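Local atomic coordinates of ATP-dependent helicase FUN30 (Saccharomyces cerevisiae S288c, PDB entry 5GN1), a protein that remodels nucleosomes at the expense of ATP hydrolysis and promotes DNA end resection at double-strand breaks, the chain here being the C-terminal part of its ATPase domain. Residues C56-N59 and A60-K64; E75-R78 and M79-D82; E146-K149 and E150-Y154. One frame throughout, in Å; residues are numbered along the deposited sequence.

Contact 1 of 3, residues C56-N59 and A60-K64; sequences CELN and AIQKK
Asn59 and Gln62 hold each other in a reciprocal capping box at the start of helix 60-82. Asn59 OD1 accepts from Gln62 N at 2.8 Å, the donor N lying almost on the extension of the amide C=O (C=O...N 174°). The return bond runs from Asn59 N to Gln62 OE1, 3.0 Å long; it is straight at the hydrogen, but the donor stands above the carbonyl plane of the Gln62 amide. The two amide planes are 82° apart, and the side chains cross at about a right angle. With chi1 at 76°, CG of Asn59 sits between its own backbone N and carbonyl carbon, which turns OD1 back over the first helical turn.

Alongside the box, Lys63 N takes up Asn59 O at 2.8 Å, and the Lys63 side chain, bent at chi3 and chi4, doubles back so that NZ reaches Leu58 O at 2.9 Å. Leu58 lays CD2 against CB of Gln62, 3.8 Å away. One water, 3.1 Å from Glu57 O, bridges that carbonyl to Gln62 NE2. The buried Gln62 amide is further fixed by Gly185 N, a second donor to OE1, and by Ala110 O, which receives NE2. A leucine in place of Gln62 would probably leave Asn59 N, Gly185 N and Ala110 O without their mates and weaken the cap. The turn leads from edge strand 49-56 of the parallel sheet into helix 60-82, with Leu58 packed on Thr311 of strand 304-311.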
ATOM      1  N   CYS A  56       0.916   6.489  13.487  1.00 27.46           N
ATOM      2  CA  CYS A  56       1.323   7.428  12.454  1.00 29.65           C
ATOM      3  C   CYS A  56       0.219   8.467  12.319  1.00 27.99           C
ATOM      4  O   CYS A  56      -0.936   8.205  12.657  1.00 30.75           O
ATOM      5  CB  CYS A  56       1.562   6.715  11.078  1.00 22.76           C
ATOM      6  SG  CYS A  56       2.468   5.150  11.230  1.00 35.17           S
ATOM      7  N   GLU A  57       0.530   9.598  11.758  1.00 28.64           N
ATOM      8  CA  GLU A  57      -0.492  10.572  11.524  1.00 33.94           C
ATOM      9  C   GLU A  57      -0.684  10.762  10.037  1.00 29.45           C
ATOM     10  O   GLU A  57       0.181  10.504   9.271  1.00 28.44           O
ATOM     11  CB  GLU A  57      -0.050  11.919  12.050  1.00 36.51           C
ATOM     12  CG  GLU A  57       0.010  12.146  13.560  1.00 49.18           C
ATOM     13  CD  GLU A  57      -1.345  12.117  14.278  1.00 51.46           C
ATOM     14  OE1 GLU A  57      -1.414  11.519  15.322  1.00 48.50           O
ATOM     15  OE2 GLU A  57      -2.326  12.680  13.816  1.00 49.29           O
ATOM     16  N   LEU A  58      -1.845  11.229   9.669  1.00 25.57           N
ATOM     17  CA  LEU A  58      -2.109  11.691   8.314  1.00 24.87           C
ATOM     18  C   LEU A  58      -1.394  13.018   8.087  1.00 28.27           C
ATOM     19  O   LEU A  58      -1.667  13.998   8.786  1.00 28.25           O
ATOM     20  CB  LEU A  58      -3.615  11.866   8.102  1.00 26.15           C
ATOM     21  CG  LEU A  58      -4.556  10.656   8.185  1.00 25.40           C
ATOM     22  CD1 LEU A  58      -6.011  11.098   8.348  1.00 30.27           C
ATOM     23  CD2 LEU A  58      -4.406   9.805   6.921  1.00 24.48           C
ATOM     24  N   ASN A  59      -0.493  13.080   7.113  1.00 25.30           N
ATOM     25  CA  ASN A  59       0.078  14.385   6.823  1.00 25.12           C
ATOM     26  C   ASN A  59      -0.974  15.252   6.112  1.00 25.53           C
ATOM     27  O   ASN A  59      -2.140  14.865   5.951  1.00 27.51           O
ATOM     28  CB  ASN A  59       1.403  14.235   6.068  1.00 23.73           C
ATOM     29  CG  ASN A  59       1.247  13.856   4.580  1.00 27.45           C
ATOM     30  OD1 ASN A  59       0.150  13.756   4.029  1.00 28.27           O
ATOM     31  ND2 ASN A  59       2.384  13.627   3.937  1.00 24.92           N
ATOM     32  N   ALA A  60      -0.578  16.466   5.730  1.00 27.42           N
ATOM     33  CA  ALA A  60      -1.544  17.415   5.176  1.00 31.89           C
ATOM     34  C   ALA A  60      -2.158  16.896   3.879  1.00 31.64           C
ATOM     35  O   ALA A  60      -3.380  16.959   3.689  1.00 27.62           O
ATOM     36  CB  ALA A  60      -0.875  18.769   4.945  1.00 32.27           C
ATOM     37  N   ILE A  61      -1.318  16.389   2.969  1.00 29.91           N
ATOM     38  CA  ILE A  61      -1.805  15.859   1.697  1.00 28.09           C
ATOM     39  C   ILE A  61      -2.763  14.701   1.927  1.00 30.69           C
ATOM     40  O   ILE A  61      -3.810  14.603   1.271  1.00 29.08           O
ATOM     41  CB  ILE A  61      -0.629  15.419   0.806  1.00 33.89           C
ATOM     42  CG1 ILE A  61       0.483  16.464   0.775  1.00 38.10           C
ATOM     43  CG2 ILE A  61      -1.133  15.091  -0.591  1.00 30.83           C
ATOM     44  CD1 ILE A  61       1.825  15.883   0.328  1.00 40.08           C
ATOM     45  N   GLN A  62      -2.417  13.794   2.857  1.00 24.33           N
ATOM     46  CA  GLN A  62      -3.288  12.664   3.163  1.00 23.67           C
ATOM     47  C   GLN A  62      -4.600  13.124   3.778  1.00 25.34           C
ATOM     48  O   GLN A  62      -5.660  12.568   3.473  1.00 24.22           O
ATOM     49  CB  GLN A  62      -2.599  11.693   4.127  1.00 22.82           C
ATOM     50  CG  GLN A  62      -1.348  11.007   3.599  1.00 22.75           C
ATOM     51  CD  GLN A  62      -0.656  10.228   4.703  1.00 21.62           C
ATOM     52  OE1 GLN A  62       0.225  10.756   5.391  1.00 22.70           O
ATOM     53  NE2 GLN A  62      -1.096   8.996   4.923  1.00 17.83           N
ATOM     54  N   LYS A  63      -4.543  14.109   4.678  1.00 28.44           N
ATOM     55  CA  LYS A  63      -5.763  14.601   5.310  1.00 29.30           C
ATOM     56  C   LYS A  63      -6.754  15.106   4.266  1.00 22.22           C
ATOM     57  O   LYS A  63      -7.953  14.828   4.357  1.00 27.04           O
ATOM     58  CB  LYS A  63      -5.418  15.706   6.312  1.00 32.30           C
ATOM     59  CG  LYS A  63      -6.266  15.701   7.584  1.00 40.77           C
ATOM     60  CD  LYS A  63      -5.772  16.748   8.595  1.00 43.62           C
ATOM     61  CE  LYS A  63      -4.250  16.650   8.849  1.00 48.20           C
ATOM     62  NZ  LYS A  63      -3.834  15.556   9.798  1.00 43.20           N
ATOM     63  N   LYS A  64      -6.265  15.847   3.266  1.00 28.06           N
ATOM     64  CA  LYS A  64      -7.135  16.341   2.198  1.00 31.42           C
ATOM     65  C   LYS A  64      -7.788  15.192   1.435  1.00 30.57           C
ATOM     66  O   LYS A  64      -8.999  15.208   1.179  1.00 25.34           O
ATOM     67  CB  LYS A  64      -6.338  17.233   1.244  1.00 29.28           C
ATOM     68  CG  LYS A  64      -6.004  18.611   1.823  1.00 45.87           C
ATOM     69  CD  LYS A  64      -5.667  19.614   0.716  1.00 51.45           C
ATOM     70  CE  LYS A  64      -5.120  20.922   1.276  1.00 59.42           C
ATOM     71  NZ  LYS A  64      -4.772  21.885   0.189  1.00 59.92           N
TER
HETATM   72  O   HOH W   1      -0.043   8.018   7.420  1.00 27.65           O

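Contact 2 of 3, residues E75-R78 and M79-D82; sequences EHKR and MIKD
The last turns of helix 60-82 bring His76, Met79 and Ile80 together along one flank, at the i, i+3 and i+4 spacing of an alpha-helix. Ile80 lies beside the histidine, pointing the same way, and puts CG1 over one face of the imidazole in a CH-pi contact, 4.0 Å from the ring centroid and 21° off the ring normal. Met79 comes in obliquely instead, its methyl CE 3.7 Å from His76 CD2; a bend at chi3 (81°) swings CE back toward the ring. CG of His76 sits beside its own carbonyl carbon, anti to the backbone N (chi1 174°), which brings the ring alongside Ile80; ND1 is hydrogen-bonded to Glu352, which should limit rotation of the ring.

Beneath these side chains the backbone follows the i to i+4 pattern, with Met79 N on Glu75 O and Ile80 N on His76 O at 2.9 Å. Toward the C-terminus the pattern frays: Lys81 N shares itself weakly between Lys77 O and Arg78 O, while Asp82 N still reaches Arg78 O at 2.8 Å. Lys77 NZ forms a salt bridge with Asp353, so helix 345-359 is tied to this helix through both His76 and Lys77. Leu95 touches His76 and Met79. The arrangement is that of side chains at i, i+3 and i+4 along the C-terminal part of an alpha-helix packed beside helix 345-359, with an aliphatic group over the ring face one turn on.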
ATOM      1  N   GLU A  75     -22.117  11.275   1.551  1.00 30.34           N
ATOM      2  CA  GLU A  75     -23.093  11.379   0.468  1.00 32.97           C
ATOM      3  C   GLU A  75     -23.637  10.012   0.086  1.00 37.54           C
ATOM      4  O   GLU A  75     -24.827   9.873  -0.221  1.00 36.22           O
ATOM      5  CB  GLU A  75     -22.461  12.068  -0.740  1.00 34.75           C
ATOM      6  CG  GLU A  75     -22.072  13.499  -0.458  1.00 37.17           C
ATOM      7  CD  GLU A  75     -21.120  14.055  -1.483  1.00 49.46           C
ATOM      8  OE1 GLU A  75     -20.680  13.297  -2.378  1.00 37.66           O
ATOM      9  OE2 GLU A  75     -20.807  15.259  -1.390  1.00 52.20           O
ATOM     10  N   HIS A  76     -22.775   8.983   0.109  1.00 32.33           N
ATOM     11  CA  HIS A  76     -23.209   7.623  -0.205  1.00 31.70           C
ATOM     12  C   HIS A  76     -24.119   7.076   0.886  1.00 31.28           C
ATOM     13  O   HIS A  76     -25.165   6.486   0.597  1.00 33.80           O
ATOM     14  CB  HIS A  76     -21.979   6.720  -0.418  1.00 30.96           C
ATOM     15  CG  HIS A  76     -22.297   5.264  -0.596  1.00 28.04           C
ATOM     16  ND1 HIS A  76     -22.008   4.319   0.363  1.00 24.64           N
ATOM     17  CD2 HIS A  76     -22.844   4.584  -1.635  1.00 28.38           C
ATOM     18  CE1 HIS A  76     -22.382   3.124  -0.061  1.00 26.36           C
ATOM     19  NE2 HIS A  76     -22.888   3.256  -1.274  1.00 24.87           N
ATOM     20  N   LYS A  77     -23.745   7.281   2.123  1.00 34.32           N
ATOM     21  CA  LYS A  77     -24.523   6.751   3.218  1.00 35.55           C
ATOM     22  C   LYS A  77     -25.895   7.402   3.396  1.00 40.11           C
ATOM     23  O   LYS A  77     -26.811   6.789   3.853  1.00 43.06           O
ATOM     24  CB  LYS A  77     -23.702   6.762   4.476  1.00 40.57           C
ATOM     25  CG  LYS A  77     -24.301   5.992   5.607  1.00 40.38           C
ATOM     26  CD  LYS A  77     -24.219   4.513   5.400  1.00 41.95           C
ATOM     27  CE  LYS A  77     -24.977   3.835   6.502  1.00 41.83           C
ATOM     28  NZ  LYS A  77     -25.110   2.397   6.321  1.00 40.51           N
ATOM     29  N   ARG A  78     -26.016   8.635   3.001  1.00 35.56           N
ATOM     30  CA  ARG A  78     -27.310   9.301   3.092  1.00 45.62           C
ATOM     31  C   ARG A  78     -28.236   8.859   1.964  1.00 47.21           C
ATOM     32  O   ARG A  78     -29.442   8.693   2.183  1.00 47.71           O
ATOM     33  CB  ARG A  78     -27.121  10.818   3.085  1.00 44.10           C
ATOM     34  CG  ARG A  78     -26.519  11.352   4.391  1.00 44.33           C
ATOM     35  CD  ARG A  78     -26.712  12.851   4.520  1.00 51.39           C
ATOM     36  NE  ARG A  78     -26.060  13.575   3.433  1.00 50.84           N
ATOM     37  CZ  ARG A  78     -24.881  14.182   3.536  1.00 48.15           C
ATOM     38  NH1 ARG A  78     -24.222  14.174   4.692  1.00 41.04           N
ATOM     39  NH2 ARG A  78     -24.373  14.809   2.483  1.00 45.43           N
ATOM     40  N   MET A  79     -27.690   8.685   0.755  1.00 41.36           N
ATOM     41  CA  MET A  79     -28.414   7.990  -0.308  1.00 42.33           C
ATOM     42  C   MET A  79     -28.900   6.628   0.163  1.00 40.33           C
ATOM     43  O   MET A  79     -30.096   6.330   0.110  1.00 50.92           O
ATOM     44  CB  MET A  79     -27.525   7.842  -1.543  1.00 41.11           C
ATOM     45  CG  MET A  79     -28.051   6.869  -2.591  1.00 30.58           C
ATOM     46  SD  MET A  79     -27.054   7.006  -4.071  1.00 36.07           S
ATOM     47  CE  MET A  79     -25.627   5.988  -3.624  1.00 30.88           C
ATOM     48  N   ILE A  80     -27.985   5.802   0.677  1.00 41.54           N
ATOM     49  CA  ILE A  80     -28.305   4.438   1.094  1.00 41.67           C
ATOM     50  C   ILE A  80     -29.447   4.385   2.089  1.00 55.30           C
ATOM     51  O   ILE A  80     -30.159   3.371   2.183  1.00 51.98           O
ATOM     52  CB  ILE A  80     -27.020   3.774   1.643  1.00 45.69           C
ATOM     53  CG1 ILE A  80     -26.188   3.266   0.477  1.00 40.74           C
ATOM     54  CG2 ILE A  80     -27.318   2.629   2.586  1.00 43.54           C
ATOM     55  CD1 ILE A  80     -26.900   2.210  -0.323  1.00 39.65           C
ATOM     56  N   LYS A  81     -29.644   5.445   2.856  1.00 53.79           N
ATOM     57  CA  LYS A  81     -30.731   5.410   3.824  1.00 58.46           C
ATOM     58  C   LYS A  81     -31.856   6.372   3.760  1.00 54.50           C
ATOM     59  O   LYS A  81     -32.822   6.201   4.433  1.00 57.70           O
ATOM     60  CB  LYS A  81     -30.071   5.346   5.261  1.00 64.16           C
ATOM     61  CG  LYS A  81     -29.161   4.145   5.505  1.00 58.48           C
ATOM     62  CD  LYS A  81     -29.957   2.878   5.311  1.00 65.61           C
ATOM     63  CE  LYS A  81     -30.968   2.706   6.438  1.00 67.86           C
ATOM     64  NZ  LYS A  81     -31.721   1.421   6.479  1.00 67.23           N
ATOM     65  N   ASP A  82     -31.748   7.374   2.910  1.00 52.91           N
ATOM     66  CA  ASP A  82     -32.823   8.334   2.727  1.00 58.67           C
ATOM     67  C   ASP A  82     -33.096   8.700   1.274  1.00 50.75           C
ATOM     68  O   ASP A  82     -34.137   9.302   1.003  1.00 54.30           O
ATOM     69  CB  ASP A  82     -32.521   9.634   3.498  1.00 64.48           C
ATOM     70  CG  ASP A  82     -31.859   9.384   4.861  1.00 66.97           C
ATOM     71  OD1 ASP A  82     -32.356   8.528   5.638  1.00 66.07           O
ATOM     72  OD2 ASP A  82     -30.849  10.050   5.172  1.00 65.34           O
TER

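Contact 3 of 3, residues E146-K149 and E150-Y154; sequences EYIK and EDMSY
Ile148 O receives Met152 N at 2.9 Å, and the same two residues touch through their side chains, CG2 of Ile148 meeting the methyl CE of Met152 at 3.8 Å. The isoleucine branch that does this lies anti to its backbone N, while Met152 runs extended beyond CG, crosses Ile148 obliquely, and reaches back with its methyl toward the N-terminal turn. Bonds of the same kind satisfy the neighbouring carbonyls. Tyr147 O takes Asp151 N at 3.0 Å, and Lys149 O takes Ser153 N at 2.9 Å. All three donors approach tilted by some 22-26° from the carbonyl plane. The first bond of the series, Glu150 N to Glu146 O, is weak at 3.3 Å.

This ladder of i to i+4 bonds makes up most of the short helix 145-153. At Ser153 the hydroxyl turns back along the helix: OG, set between the backbone N and carbonyl carbon of its own residue (chi1 86°), donates to Glu150 O at 2.9 Å. Glu150 O thus finds a side-chain donor, and Tyr154 N turns to Asp151 O at 3.3 Å. Ser153 O is taken by Arg118 NE. Lys149 sends its ammonium group away from the ladder to Thr127 OG1 of helix 123-133, and its chain also rests on Ser130. Met152, the buried member, packs against Met129 of that helix and against Leu160 and Leu163 of helix 157-166, while Ile148 meets Ile133.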
ATOM      1  N   GLU A 146      -8.550  10.445 -26.753  1.00 59.36           N
ATOM      2  CA  GLU A 146      -9.427  10.237 -25.623  1.00 62.97           C
ATOM      3  C   GLU A 146      -9.339   8.819 -25.083  1.00 61.08           C
ATOM      4  O   GLU A 146      -9.930   8.540 -24.038  1.00 62.67           O
ATOM      5  CB  GLU A 146     -10.850  10.621 -26.031  1.00 65.32           C
ATOM      6  CG  GLU A 146     -10.891  12.084 -26.441  1.00 65.77           C
ATOM      7  CD  GLU A 146     -10.341  12.984 -25.341  1.00 71.64           C
ATOM      8  OE1 GLU A 146     -11.064  13.212 -24.349  1.00 74.88           O
ATOM      9  OE2 GLU A 146      -9.179  13.434 -25.452  1.00 67.68           O
ATOM     10  N   TYR A 147      -8.577   7.939 -25.739  1.00 55.75           N
ATOM     11  CA  TYR A 147      -8.363   6.582 -25.247  1.00 58.02           C
ATOM     12  C   TYR A 147      -7.186   6.523 -24.273  1.00 47.86           C
ATOM     13  O   TYR A 147      -7.339   6.026 -23.152  1.00 38.46           O
ATOM     14  CB  TYR A 147      -8.154   5.600 -26.418  1.00 56.11           C
ATOM     15  CG  TYR A 147      -9.430   5.267 -27.201  1.00 61.44           C
ATOM     16  CD1 TYR A 147     -10.636   5.905 -26.918  1.00 62.85           C
ATOM     17  CD2 TYR A 147      -9.427   4.300 -28.206  1.00 60.54           C
ATOM     18  CE1 TYR A 147     -11.791   5.609 -27.625  1.00 62.85           C
ATOM     19  CE2 TYR A 147     -10.588   3.990 -28.916  1.00 60.88           C
ATOM     20  CZ  TYR A 147     -11.764   4.646 -28.614  1.00 60.50           C
ATOM     21  OH  TYR A 147     -12.921   4.356 -29.299  1.00 63.95           O
ATOM     22  N   ILE A 148      -6.018   7.036 -24.674  1.00 45.30           N
ATOM     23  CA  ILE A 148      -4.874   7.052 -23.763  1.00 46.78           C
ATOM     24  C   ILE A 148      -5.172   7.910 -22.539  1.00 44.08           C
ATOM     25  O   ILE A 148      -4.744   7.593 -21.420  1.00 39.26           O
ATOM     26  CB  ILE A 148      -3.609   7.534 -24.489  1.00 48.13           C
ATOM     27  CG1 ILE A 148      -3.343   6.626 -25.674  1.00 52.29           C
ATOM     28  CG2 ILE A 148      -2.418   7.614 -23.544  1.00 44.22           C
ATOM     29  CD1 ILE A 148      -2.808   5.322 -25.242  1.00 50.48           C
ATOM     30  N   LYS A 149      -5.909   9.006 -22.728  1.00 40.18           N
ATOM     31  CA  LYS A 149      -6.193   9.894 -21.609  1.00 44.22           C
ATOM     32  C   LYS A 149      -7.202   9.268 -20.662  1.00 43.07           C
ATOM     33  O   LYS A 149      -7.106   9.438 -19.441  1.00 35.24           O
ATOM     34  CB  LYS A 149      -6.695  11.248 -22.111  1.00 47.77           C
ATOM     35  CG  LYS A 149      -6.835  12.282 -21.009  1.00 45.09           C
ATOM     36  CD  LYS A 149      -7.429  13.592 -21.509  1.00 49.38           C
ATOM     37  CE  LYS A 149      -8.327  14.221 -20.446  1.00 47.45           C
ATOM     38  NZ  LYS A 149      -8.863  15.548 -20.869  1.00 54.84           N
ATOM     39  N   GLU A 150      -8.185   8.544 -21.199  1.00 36.65           N
ATOM     40  CA  GLU A 150      -9.087   7.803 -20.329  1.00 39.93           C
ATOM     41  C   GLU A 150      -8.332   6.743 -19.537  1.00 28.11           C
ATOM     42  O   GLU A 150      -8.610   6.537 -18.354  1.00 34.06           O
ATOM     43  CB  GLU A 150     -10.208   7.161 -21.141  1.00 41.33           C
ATOM     44  CG  GLU A 150     -11.412   6.772 -20.303  1.00 46.23           C
ATOM     45  CD  GLU A 150     -12.456   6.016 -21.103  1.00 56.85           C
ATOM     46  OE1 GLU A 150     -12.156   5.637 -22.260  1.00 54.64           O
ATOM     47  OE2 GLU A 150     -13.574   5.809 -20.578  1.00 59.71           O
ATOM     48  N   ASP A 151      -7.380   6.055 -20.180  1.00 32.83           N
ATOM     49  CA  ASP A 151      -6.541   5.090 -19.475  1.00 31.13           C
ATOM     50  C   ASP A 151      -5.766   5.765 -18.350  1.00 32.87           C
ATOM     51  O   ASP A 151      -5.705   5.251 -17.227  1.00 26.90           O
ATOM     52  CB  ASP A 151      -5.569   4.410 -20.447  1.00 31.01           C
ATOM     53  CG  ASP A 151      -6.206   3.257 -21.226  1.00 39.98           C
ATOM     54  OD1 ASP A 151      -7.441   3.059 -21.132  1.00 35.22           O
ATOM     55  OD2 ASP A 151      -5.465   2.562 -21.949  1.00 42.93           O
ATOM     56  N   MET A 152      -5.153   6.913 -18.645  1.00 29.47           N
ATOM     57  CA  MET A 152      -4.400   7.646 -17.630  1.00 28.26           C
ATOM     58  C   MET A 152      -5.292   8.115 -16.487  1.00 24.89           C
ATOM     59  O   MET A 152      -4.873   8.092 -15.326  1.00 29.88           O
ATOM     60  CB  MET A 152      -3.689   8.832 -18.267  1.00 29.48           C
ATOM     61  CG  MET A 152      -2.485   8.447 -19.095  1.00 30.73           C
ATOM     62  SD  MET A 152      -1.833   9.885 -19.976  1.00 37.07           S
ATOM     63  CE  MET A 152      -0.382   9.185 -20.710  1.00 20.31           C
ATOM     64  N   SER A 153      -6.517   8.553 -16.788  1.00 26.33           N
ATOM     65  CA  SER A 153      -7.403   9.062 -15.739  1.00 27.91           C
ATOM     66  C   SER A 153      -7.690   8.029 -14.654  1.00 26.46           C
ATOM     67  O   SER A 153      -8.069   8.409 -13.542  1.00 26.95           O
ATOM     68  CB  SER A 153      -8.730   9.540 -16.325  1.00 30.45           C
ATOM     69  OG  SER A 153      -9.669   8.478 -16.446  1.00 33.06           O
ATOM     70  N   TYR A 154      -7.538   6.743 -14.950  1.00 25.25           N
ATOM     71  CA  TYR A 154      -7.760   5.694 -13.964  1.00 23.24           C
ATOM     72  C   TYR A 154      -6.487   5.244 -13.266  1.00 27.87           C
ATOM     73  O   TYR A 154      -6.557   4.380 -12.386  1.00 25.47           O
ATOM     74  CB  TYR A 154      -8.428   4.488 -14.613  1.00 26.58           C
ATOM     75  CG  TYR A 154      -9.840   4.776 -15.040  1.00 33.08           C
ATOM     76  CD1 TYR A 154     -10.843   4.961 -14.099  1.00 29.52           C
ATOM     77  CD2 TYR A 154     -10.170   4.875 -16.383  1.00 36.58           C
ATOM     78  CE1 TYR A 154     -12.141   5.227 -14.486  1.00 33.19           C
ATOM     79  CE2 TYR A 154     -11.465   5.142 -16.779  1.00 30.92           C
ATOM     80  CZ  TYR A 154     -12.439   5.319 -15.833  1.00 37.14           C
ATOM     81  OH  TYR A 154     -13.723   5.581 -16.243  1.00 42.16           O
TER

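Overall arrangement
Contacts 1 and 2 mark the two ends of helix 60-82: the N-terminal cap joins it to the edge strand of the parallel sheet, and the distal turns are pinned to helix 345-359. Their centres lie 26 Å apart, with nearest atoms about 12 Å from each other. Contact 3 belongs to a separate short helix, 145-153, later in the chain; its centre is 28 Å from that of contact 1 and 30 Å from that of contact 2, and it touches neither. Contact 1 is the one beside the parallel sheet, which is consistent with the RecA-like fold of SNF2-family ATPases, whereas contacts 2 and 3 lie farther out, in helices packed on other helices.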